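Phage integrase/site-specific recombinase (Haloarcula marismortui, PDB 3NRW) probably binds DNA during site-specific recombination and integration, this piece being the helical N-terminal core-binding domain of a longer tyrosine recombinase. Local coordinates at residues D14-H19 against L87-R92; L7-A12 against T49-L54; D60-F65 against G78-L83. All blocks are in the same frame, centred on the assembly; numbering follows the deposited sequence.

Interaction 1: D14-H19 against L87-R92; sequences DRYLAH and LEYLAR
Tyr16 and Tyr89 mark the closest backbone approach, their CA atoms 7.4 Å apart, where the helical segments 14-19 and 87-92 cross nearly perpendicular, at 97°, with axes 10.5 Å apart at the nearest point. That separation leaves the joining to side chains, and Tyr89 does most of it: its ring reaches across to helix 9-20 and meets residues from three positions there. His19 lies over one face of this ring in a face-to-face stack, with centroids 4.2 Å apart and planes 20° from parallel. The overlap is offset. Tyr89 CE1 sits over the centre of the imidazole, whereas His19 ND1 lies toward the rim of the phenol ring. Both side chains leave the backbone with CG anti to N, and they run past each other in opposite directions, which brings the rings into overlap.

Tyr16 meets the same phenol ring differently. Its CD1 approaches Tyr89 CD2 to 3.7 Å, and the planes are inclined at 45°, so this pair is oblique. At the far end of the ring, Tyr89 OH lies against the extended chain of Arg15, 3.6 Å from Arg15 CG, and the two side chains cross at about a right angle. Arg92, one helical turn beyond Tyr89, bends at chi3 and brings NH2 to 3.3 Å from His19 NE2, with the imidazole nitrogen at the edge of the guanidinium.

Tyr16 is buried and also meets Trp86 and Leu36, whereas His19 and Tyr89 are partly exposed, so the aromatic group runs from the interior toward the surface. Tyr16, His19 and Tyr89 form an aromatic cluster that joins the first and last helices of the helical core-binding domain.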
loop_
_atom_site.group_PDB
_atom_site.type_symbol
_atom_site.label_atom_id
_atom_site.label_comp_id
_atom_site.label_asym_id
_atom_site.label_seq_id
_atom_site.Cartn_x
_atom_site.Cartn_y
_atom_site.Cartn_z
ATOM N N ASP A 14 -7.686 -0.458 -6.140
ATOM C CA ASP A 14 -8.240 -0.225 -7.479
ATOM C C ASP A 14 -8.208 1.261 -7.840
ATOM O O ASP A 14 -7.900 1.627 -8.976
ATOM C CB ASP A 14 -9.702 -0.697 -7.595
ATOM C CG ASP A 14 -9.878 -2.202 -7.413
ATOM O OD1 ASP A 14 -8.914 -2.968 -7.620
ATOM O OD2 ASP A 14 -11.009 -2.616 -7.078
ATOM N N ARG A 15 -8.539 2.112 -6.876
ATOM C CA ARG A 15 -8.567 3.552 -7.114
ATOM C C ARG A 15 -7.190 4.074 -7.496
ATOM O O ARG A 15 -7.051 4.875 -8.421
ATOM C CB ARG A 15 -9.067 4.287 -5.869
ATOM C CG ARG A 15 -9.604 5.680 -6.158
ATOM C CD ARG A 15 -9.952 6.392 -4.868
ATOM N NE ARG A 15 -10.559 7.703 -5.088
ATOM C CZ ARG A 15 -11.861 7.911 -5.255
ATOM N NH1 ARG A 15 -12.713 6.893 -5.236
ATOM N NH2 ARG A 15 -12.317 9.145 -5.418
ATOM N N TYR A 16 -6.173 3.608 -6.780
ATOM C CA TYR A 16 -4.803 4.020 -7.034
ATOM C C TYR A 16 -4.336 3.596 -8.428
ATOM O O TYR A 16 -3.758 4.398 -9.168
ATOM C CB TYR A 16 -3.880 3.426 -5.960
ATOM C CG TYR A 16 -2.418 3.751 -6.156
ATOM C CD1 TYR A 16 -1.960 5.070 -6.104
ATOM C CD2 TYR A 16 -1.488 2.739 -6.411
ATOM C CE1 TYR A 16 -0.611 5.374 -6.303
ATOM C CE2 TYR A 16 -0.140 3.035 -6.610
ATOM C CZ TYR A 16 0.289 4.351 -6.557
ATOM O OH TYR A 16 1.615 4.651 -6.776
ATOM N N LEU A 17 -4.593 2.346 -8.801
ATOM C CA LEU A 17 -4.165 1.862 -10.115
ATOM C C LEU A 17 -4.815 2.660 -11.248
ATOM O O LEU A 17 -4.157 2.994 -12.234
ATOM C CB LEU A 17 -4.486 0.373 -10.272
ATOM C CG LEU A 17 -3.810 -0.550 -9.251
ATOM C CD1 LEU A 17 -4.161 -1.987 -9.585
ATOM C CD2 LEU A 17 -2.294 -0.353 -9.259
ATOM N N ALA A 18 -6.099 2.972 -11.098
ATOM C CA ALA A 18 -6.813 3.748 -12.109
ATOM C C ALA A 18 -6.211 5.148 -12.178
ATOM O O ALA A 18 -6.054 5.722 -13.261
ATOM C CB ALA A 18 -8.298 3.832 -11.755
ATOM N N HIS A 19 -5.882 5.693 -11.009
ATOM C CA HIS A 19 -5.290 7.021 -10.898
ATOM C C HIS A 19 -3.921 7.111 -11.566
ATOM O O HIS A 19 -3.570 8.142 -12.145
ATOM C CB HIS A 19 -5.179 7.425 -9.420
ATOM C CG HIS A 19 -4.251 8.572 -9.170
ATOM N ND1 HIS A 19 -2.951 8.395 -8.744
ATOM C CD2 HIS A 19 -4.427 9.907 -9.298
ATOM C CE1 HIS A 19 -2.367 9.576 -8.619
ATOM N NE2 HIS A 19 -3.242 10.509 -8.950
ATOM N N LEU A 87 0.017 5.277 -0.087
ATOM C CA LEU A 87 -0.503 5.993 1.067
ATOM C C LEU A 87 -0.447 7.510 0.878
ATOM O O LEU A 87 -1.301 8.227 1.399
ATOM C CB LEU A 87 0.244 5.582 2.338
ATOM C CG LEU A 87 0.077 4.104 2.720
ATOM C CD1 LEU A 87 0.762 3.845 4.048
ATOM C CD2 LEU A 87 -1.408 3.745 2.810
ATOM N N GLU A 88 0.547 8.000 0.141
ATOM C CA GLU A 88 0.646 9.441 -0.109
ATOM C C GLU A 88 -0.571 9.872 -0.920
ATOM O O GLU A 88 -1.154 10.923 -0.666
ATOM C CB GLU A 88 1.931 9.779 -0.875
ATOM C CG GLU A 88 3.194 9.387 -0.126
ATOM C CD GLU A 88 4.464 9.914 -0.773
ATOM O OE1 GLU A 88 4.536 9.942 -2.019
ATOM O OE2 GLU A 88 5.399 10.277 -0.030
ATOM N N TYR A 89 -0.949 9.053 -1.898
ATOM C CA TYR A 89 -2.112 9.340 -2.728
ATOM C C TYR A 89 -3.359 9.364 -1.853
ATOM O O TYR A 89 -4.161 10.297 -1.923
ATOM C CB TYR A 89 -2.271 8.278 -3.824
ATOM C CG TYR A 89 -3.607 8.310 -4.533
ATOM C CD1 TYR A 89 -4.024 9.445 -5.231
ATOM C CD2 TYR A 89 -4.463 7.206 -4.501
ATOM C CE1 TYR A 89 -5.255 9.480 -5.877
ATOM C CE2 TYR A 89 -5.696 7.234 -5.142
ATOM C CZ TYR A 89 -6.088 8.376 -5.830
ATOM O OH TYR A 89 -7.310 8.422 -6.464
ATOM N N LEU A 90 -3.521 8.334 -1.029
ATOM C CA LEU A 90 -4.684 8.254 -0.155
ATOM C C LEU A 90 -4.737 9.399 0.851
ATOM O O LEU A 90 -5.820 9.863 1.206
ATOM C CB LEU A 90 -4.709 6.912 0.582
ATOM C CG LEU A 90 -4.867 5.663 -0.291
ATOM C CD1 LEU A 90 -4.887 4.442 0.612
ATOM C CD2 LEU A 90 -6.154 5.736 -1.121
ATOM N N ALA A 91 -3.579 9.855 1.317
ATOM C CA ALA A 91 -3.559 10.961 2.265
ATOM C C ALA A 91 -4.035 12.233 1.559
ATOM O O ALA A 91 -4.786 13.025 2.130
ATOM C CB ALA A 91 -2.156 11.158 2.832
ATOM N N ARG A 92 -3.610 12.419 0.311
ATOM C CA ARG A 92 -4.014 13.593 -0.454
ATOM C C ARG A 92 -5.525 13.630 -0.648
ATOM O O ARG A 92 -6.136 14.702 -0.604
ATOM C CB ARG A 92 -3.323 13.621 -1.823
ATOM C CG ARG A 92 -3.747 14.801 -2.703
ATOM C CD ARG A 92 -2.776 15.033 -3.858
ATOM N NE ARG A 92 -2.798 13.974 -4.865
ATOM C CZ ARG A 92 -3.788 13.773 -5.731
ATOM N NH1 ARG A 92 -4.858 14.555 -5.719
ATOM N NH2 ARG A 92 -3.697 12.800 -6.627
#

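Interaction 2: L7-A12 against T49-L54; sequences LSPREA and TAMREL
Leu7 O accepts a hydrogen bond from Met51 N, the one direct hydrogen bond between segments 7-12 and 49-54. It measures 2.8 Å, with an N-H...O angle of 163°, and the donor lies nearly along the C=O axis. Two CA-H...O contacts flank it: Ala50 CA lies 3.4 Å from the same Leu7 O, and Ser8 CA lies 3.3 Å from Thr49 O. The backbones are therefore close here, as the 4.4 Å between the CA atoms of Ser8 and Ala50 confirms.

The selenomethionine side chain of Met51 supplies the apolar part. Its CG meets Ala12 CB at 3.6 Å, and its SE sits 3.9 Å from Pro9 CG, also touching Pro9 CA. Bends at chi2 and chi3 (-63° and -80°) lay SE beside Pro9 and leave CE to pack on Leu87 and Leu90. A water accepts from Arg52 N and, weakly, from Leu7 N, bridging the two backbones beside the direct bond.

Behind this first shell, a capping box sets the start of the helix. Ser8 is the N-cap: its OG accepts from Glu11 N at 3.1 Å, while Ser8 N donates back to Glu11 OE1 at 3.0 Å. In the other segment, Glu53, at the end of the 3-10 segment 51-53, accepts weak bonds from Thr49 N and OG1, just before that segment.

Around the pair, Trp86, Leu87 and Leu90 of helix 73-92 and Phe39 of helix 26-45 touch Met51, while Pro9 touches Ala43. The contact thus seats the N-terminal end of helix 9-20 on the connection between helices 26-45 and 56-67, with helix 73-92 alongside.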
loop_
_atom_site.group_PDB
_atom_site.type_symbol
_atom_site.label_atom_id
_atom_site.label_comp_id
_atom_site.label_asym_id
_atom_site.label_seq_id
_atom_site.Cartn_x
_atom_site.Cartn_y
_atom_site.Cartn_z
ATOM N N LEU A 7 -12.278 4.005 2.424
ATOM C CA LEU A 7 -12.096 2.994 1.392
ATOM C C LEU A 7 -11.448 1.743 1.960
ATOM O O LEU A 7 -10.539 1.816 2.791
ATOM C CB LEU A 7 -11.217 3.522 0.253
ATOM C CG LEU A 7 -11.726 4.713 -0.561
ATOM C CD1 LEU A 7 -10.683 5.090 -1.606
ATOM C CD2 LEU A 7 -13.045 4.358 -1.229
ATOM N N SER A 8 -11.929 0.598 1.495
ATOM C CA SER A 8 -11.393 -0.686 1.918
ATOM C C SER A 8 -10.076 -0.857 1.186
ATOM O O SER A 8 -9.789 -0.128 0.233
ATOM C CB SER A 8 -12.335 -1.813 1.502
ATOM O OG SER A 8 -12.404 -1.914 0.086
ATOM N N PRO A 9 -9.250 -1.813 1.629
ATOM C CA PRO A 9 -7.972 -2.024 0.951
ATOM C C PRO A 9 -8.176 -2.255 -0.553
ATOM O O PRO A 9 -7.527 -1.604 -1.378
ATOM C CB PRO A 9 -7.408 -3.244 1.672
ATOM C CG PRO A 9 -7.859 -2.996 3.097
ATOM C CD PRO A 9 -9.308 -2.568 2.897
ATOM N N ARG A 10 -9.091 -3.152 -0.915
ATOM C CA ARG A 10 -9.334 -3.438 -2.328
ATOM C C ARG A 10 -9.787 -2.193 -3.096
ATOM O O ARG A 10 -9.276 -1.912 -4.180
ATOM C CB ARG A 10 -10.368 -4.562 -2.482
ATOM C CG ARG A 10 -11.731 -4.257 -1.901
ATOM C CD ARG A 10 -12.657 -5.454 -2.031
ATOM N NE ARG A 10 -12.683 -5.985 -3.392
ATOM C CZ ARG A 10 -13.419 -7.026 -3.766
ATOM N NH1 ARG A 10 -14.191 -7.642 -2.879
ATOM N NH2 ARG A 10 -13.385 -7.456 -5.021
ATOM N N GLU A 11 -10.729 -1.441 -2.534
ATOM C CA GLU A 11 -11.214 -0.234 -3.202
ATOM C C GLU A 11 -10.084 0.776 -3.389
ATOM O O GLU A 11 -9.936 1.369 -4.462
ATOM C CB GLU A 11 -12.335 0.423 -2.399
ATOM C CG GLU A 11 -13.560 -0.441 -2.202
ATOM C CD GLU A 11 -14.619 0.268 -1.395
ATOM O OE1 GLU A 11 -14.295 0.775 -0.296
ATOM O OE2 GLU A 11 -15.780 0.314 -1.857
ATOM N N ALA A 12 -9.295 0.972 -2.335
ATOM C CA ALA A 12 -8.172 1.909 -2.372
ATOM C C ALA A 12 -7.117 1.470 -3.382
ATOM O O ALA A 12 -6.495 2.304 -4.046
ATOM C CB ALA A 12 -7.544 2.032 -0.983
ATOM N N THR A 49 -10.758 -3.250 7.479
ATOM C CA THR A 49 -11.826 -2.906 6.539
ATOM C C THR A 49 -11.789 -1.508 5.941
ATOM O O THR A 49 -12.514 -1.227 4.991
ATOM C CB THR A 49 -13.211 -3.102 7.186
ATOM O OG1 THR A 49 -13.316 -2.256 8.336
ATOM C CG2 THR A 49 -13.399 -4.555 7.610
ATOM N N ALA A 50 -10.961 -0.630 6.502
ATOM C CA ALA A 50 -10.838 0.737 6.007
ATOM C C ALA A 50 -9.373 1.126 6.114
ATOM O O ALA A 50 -8.732 0.866 7.131
ATOM C CB ALA A 50 -11.702 1.688 6.840
HETATM N N MSE A 51 -8.838 1.753 5.074
HETATM C CA MSE A 51 -7.438 2.133 5.098
HETATM C C MSE A 51 -7.091 3.103 6.223
HETATM O O MSE A 51 -5.960 3.112 6.706
HETATM C CB MSE A 51 -7.030 2.723 3.743
HETATM C CG MSE A 51 -7.006 1.708 2.607
HETATM SE SE MSE A 51 -5.694 0.268 2.858
HETATM C CE MSE A 51 -4.090 1.225 2.288
ATOM N N ARG A 52 -8.057 3.909 6.652
ATOM C CA ARG A 52 -7.801 4.862 7.725
ATOM C C ARG A 52 -7.424 4.152 9.031
ATOM O O ARG A 52 -6.829 4.756 9.926
ATOM C CB ARG A 52 -9.029 5.751 7.948
ATOM C CG ARG A 52 -8.767 6.966 8.823
ATOM C CD ARG A 52 -10.047 7.746 9.060
ATOM N NE ARG A 52 -10.650 8.223 7.816
ATOM C CZ ARG A 52 -10.145 9.188 7.053
ATOM N NH1 ARG A 52 -9.014 9.791 7.391
ATOM N NH2 ARG A 52 -10.786 9.568 5.957
ATOM N N GLU A 53 -7.764 2.870 9.129
ATOM C CA GLU A 53 -7.467 2.071 10.318
ATOM C C GLU A 53 -5.977 1.777 10.467
ATOM O O GLU A 53 -5.521 1.392 11.543
ATOM C CB GLU A 53 -8.247 0.753 10.276
ATOM C CG GLU A 53 -9.758 0.933 10.374
ATOM C CD GLU A 53 -10.528 -0.366 10.205
ATOM O OE1 GLU A 53 -11.764 -0.353 10.387
ATOM O OE2 GLU A 53 -9.902 -1.397 9.882
ATOM N N LEU A 54 -5.222 1.952 9.388
ATOM C CA LEU A 54 -3.786 1.705 9.427
ATOM C C LEU A 54 -3.062 2.621 10.408
ATOM O O LEU A 54 -3.473 3.760 10.631
ATOM C CB LEU A 54 -3.186 1.879 8.034
ATOM C CG LEU A 54 -3.562 0.789 7.034
ATOM C CD1 LEU A 54 -2.986 1.143 5.676
ATOM C CD2 LEU A 54 -3.029 -0.563 7.512
HETATM O O HOH W 1 -10.218 4.855 4.882
#

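Interaction 3: D60-F65 against G78-L83; sequences DEYETF and GEMQTL
Tyr62 of segment 60-65 reaches toward Glu79, Met80 and Leu83 of segment 78-83, in a near-antiparallel helix pairing within the all-helical core-binding domain. The directions differ by 156° and the segment axes are 11.5 Å apart at their closest approach, a spacing bridged by long side chains; the nearest CA atoms, those of Glu63 and Met80, are 7.6 Å apart.

The apolar contacts centre on the Tyr62 ring and the selenomethionine Met80. Leu83 CD2 comes to 3.8 Å from Tyr62 CD1, approaching the ring obliquely, and the two side chains slide past each other in opposite directions. Met80 adds a Met-aromatic contact: its SE is 5.3 Å from the ring centroid and 71° off the ring normal, an oblique position. Beyond the selenium, Met80 CE packs 3.8 Å from Glu63 CB, against the aliphatic part of that side chain, and the two chains cross at about a right angle. Phe39 and Trp42 of helix 26-45 meet the same tyrosine ring edge-to-face, so a third helix also contributes to its setting.

Glu63 and Glu79 are buried residues whose carboxylates have partners outside the pair. Glu63 stays extended beyond CG, with CG anti to the backbone N, and carries OE1 to a hydrogen bond with His105 ND1 in the C-terminal loop. Glu79, likewise extended to its carboxylate, forms a salt bridge through OE2 with Arg66 NE, from the end of helix 56-67. That oxygen also approaches the phenol: Tyr62 OH lies 3.0 Å from Glu79 OE2, with the ring and carboxylate planes inclined at 55°.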
loop_
_atom_site.group_PDB
_atom_site.type_symbol
_atom_site.label_atom_id
_atom_site.label_comp_id
_atom_site.label_asym_id
_atom_site.label_seq_id
_atom_site.Cartn_x
_atom_site.Cartn_y
_atom_site.Cartn_z
ATOM N N ASP A 60 4.312 -1.632 10.326
ATOM C CA ASP A 60 5.520 -2.357 10.717
ATOM C C ASP A 60 5.247 -3.861 10.687
ATOM O O ASP A 60 6.121 -4.649 10.341
ATOM C CB ASP A 60 5.970 -1.947 12.123
ATOM C CG ASP A 60 7.246 -2.661 12.561
ATOM O OD1 ASP A 60 8.344 -2.268 12.109
ATOM O OD2 ASP A 60 7.146 -3.632 13.345
ATOM N N GLU A 61 4.034 -4.253 11.069
ATOM C CA GLU A 61 3.660 -5.657 11.055
ATOM C C GLU A 61 3.723 -6.144 9.618
ATOM O O GLU A 61 4.234 -7.231 9.341
ATOM C CB GLU A 61 2.243 -5.846 11.597
ATOM C CG GLU A 61 2.138 -5.724 13.109
ATOM C CD GLU A 61 2.513 -7.007 13.827
ATOM O OE1 GLU A 61 1.644 -7.900 13.935
ATOM O OE2 GLU A 61 3.675 -7.132 14.269
ATOM N N TYR A 62 3.204 -5.336 8.701
ATOM C CA TYR A 62 3.211 -5.723 7.298
ATOM C C TYR A 62 4.634 -5.855 6.777
ATOM O O TYR A 62 4.975 -6.836 6.109
ATOM C CB TYR A 62 2.458 -4.708 6.440
ATOM C CG TYR A 62 2.467 -5.091 4.978
ATOM C CD1 TYR A 62 3.219 -4.373 4.053
ATOM C CD2 TYR A 62 1.758 -6.200 4.528
ATOM C CE1 TYR A 62 3.264 -4.751 2.711
ATOM C CE2 TYR A 62 1.793 -6.590 3.193
ATOM C CZ TYR A 62 2.547 -5.860 2.291
ATOM O OH TYR A 62 2.580 -6.241 0.975
ATOM N N GLU A 63 5.468 -4.869 7.080
ATOM C CA GLU A 63 6.843 -4.913 6.617
ATOM C C GLU A 63 7.545 -6.187 7.082
ATOM O O GLU A 63 8.228 -6.860 6.303
ATOM C CB GLU A 63 7.608 -3.690 7.113
ATOM C CG GLU A 63 9.058 -3.669 6.670
ATOM C CD GLU A 63 9.795 -2.454 7.174
ATOM O OE1 GLU A 63 11.016 -2.369 6.929
ATOM O OE2 GLU A 63 9.155 -1.591 7.812
ATOM N N THR A 64 7.375 -6.517 8.356
ATOM C CA THR A 64 7.998 -7.710 8.914
ATOM C C THR A 64 7.473 -8.983 8.257
ATOM O O THR A 64 8.220 -9.933 8.020
ATOM C CB THR A 64 7.765 -7.765 10.418
ATOM O OG1 THR A 64 8.347 -6.599 11.008
ATOM C CG2 THR A 64 8.409 -9.001 11.015
ATOM N N PHE A 65 6.178 -8.992 7.967
ATOM C CA PHE A 65 5.542 -10.119 7.307
ATOM C C PHE A 65 6.222 -10.331 5.952
ATOM O O PHE A 65 6.681 -11.436 5.639
ATOM C CB PHE A 65 4.049 -9.810 7.143
ATOM C CG PHE A 65 3.337 -10.694 6.163
ATOM C CD1 PHE A 65 2.934 -10.188 4.930
ATOM C CD2 PHE A 65 3.033 -12.015 6.481
ATOM C CE1 PHE A 65 2.231 -10.982 4.026
ATOM C CE2 PHE A 65 2.330 -12.820 5.584
ATOM C CZ PHE A 65 1.926 -12.302 4.354
ATOM N N GLY A 78 11.214 -2.057 -3.356
ATOM C CA GLY A 78 10.319 -1.517 -4.364
ATOM C C GLY A 78 8.870 -1.684 -3.958
ATOM O O GLY A 78 8.003 -0.895 -4.336
ATOM N N GLU A 79 8.616 -2.723 -3.174
ATOM C CA GLU A 79 7.278 -3.015 -2.694
ATOM C C GLU A 79 6.880 -2.003 -1.629
ATOM O O GLU A 79 5.755 -1.490 -1.626
ATOM C CB GLU A 79 7.250 -4.419 -2.102
ATOM C CG GLU A 79 5.881 -5.007 -1.996
ATOM C CD GLU A 79 5.903 -6.383 -1.388
ATOM O OE1 GLU A 79 6.600 -7.267 -1.931
ATOM O OE2 GLU A 79 5.227 -6.572 -0.359
HETATM N N MSE A 80 7.800 -1.713 -0.716
HETATM C CA MSE A 80 7.508 -0.756 0.344
HETATM C C MSE A 80 7.389 0.656 -0.224
HETATM O O MSE A 80 6.606 1.464 0.275
HETATM C CB MSE A 80 8.592 -0.801 1.433
HETATM C CG MSE A 80 8.648 -2.117 2.229
HETATM SE SE MSE A 80 6.956 -2.591 3.050
HETATM C CE MSE A 80 6.801 -1.175 4.380
ATOM N N GLN A 81 8.165 0.946 -1.264
ATOM C CA GLN A 81 8.133 2.259 -1.903
ATOM C C GLN A 81 6.782 2.479 -2.579
ATOM O O GLN A 81 6.222 3.578 -2.541
ATOM C CB GLN A 81 9.251 2.381 -2.938
ATOM C CG GLN A 81 9.263 3.709 -3.672
ATOM C CD GLN A 81 9.443 4.886 -2.733
ATOM O OE1 GLN A 81 10.476 5.019 -2.076
ATOM N NE2 GLN A 81 8.429 5.745 -2.658
ATOM N N THR A 82 6.262 1.433 -3.214
ATOM C CA THR A 82 4.968 1.548 -3.859
ATOM C C THR A 82 3.919 1.696 -2.765
ATOM O O THR A 82 2.972 2.458 -2.918
ATOM C CB THR A 82 4.653 0.326 -4.752
ATOM O OG1 THR A 82 5.388 0.430 -5.981
ATOM C CG2 THR A 82 3.164 0.262 -5.070
ATOM N N LEU A 83 4.097 0.982 -1.656
ATOM C CA LEU A 83 3.158 1.088 -0.540
ATOM C C LEU A 83 3.164 2.539 -0.070
ATOM O O LEU A 83 2.116 3.140 0.178
ATOM C CB LEU A 83 3.575 0.161 0.615
ATOM C CG LEU A 83 2.756 0.268 1.908
ATOM C CD1 LEU A 83 1.289 0.017 1.606
ATOM C CD2 LEU A 83 3.263 -0.727 2.951
#

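In the fold
From the N terminus, the start of helix 9-20 meets the connection after helix 26-45, so interaction 2 closes a loop of 36 residues. Further along helix 9-20, interaction 1 joins segment 14-19 to the end of helix 73-92, closing a loop of 67 residues. The segments of interactions 1 and 2 alternate, so these loops cross; they also touch in space, Leu87 CD2 packing 3.7 Å from Met51 CE. Interaction 3 spans just 12 residues, nests inside the loop of interaction 1 and follows interaction 2 in series. It lies on the opposite side of the chain's centre from both, with centres about 16 Å away. Helix 73-92 thus joins helix 56-67 at one part and helix 9-20 at another.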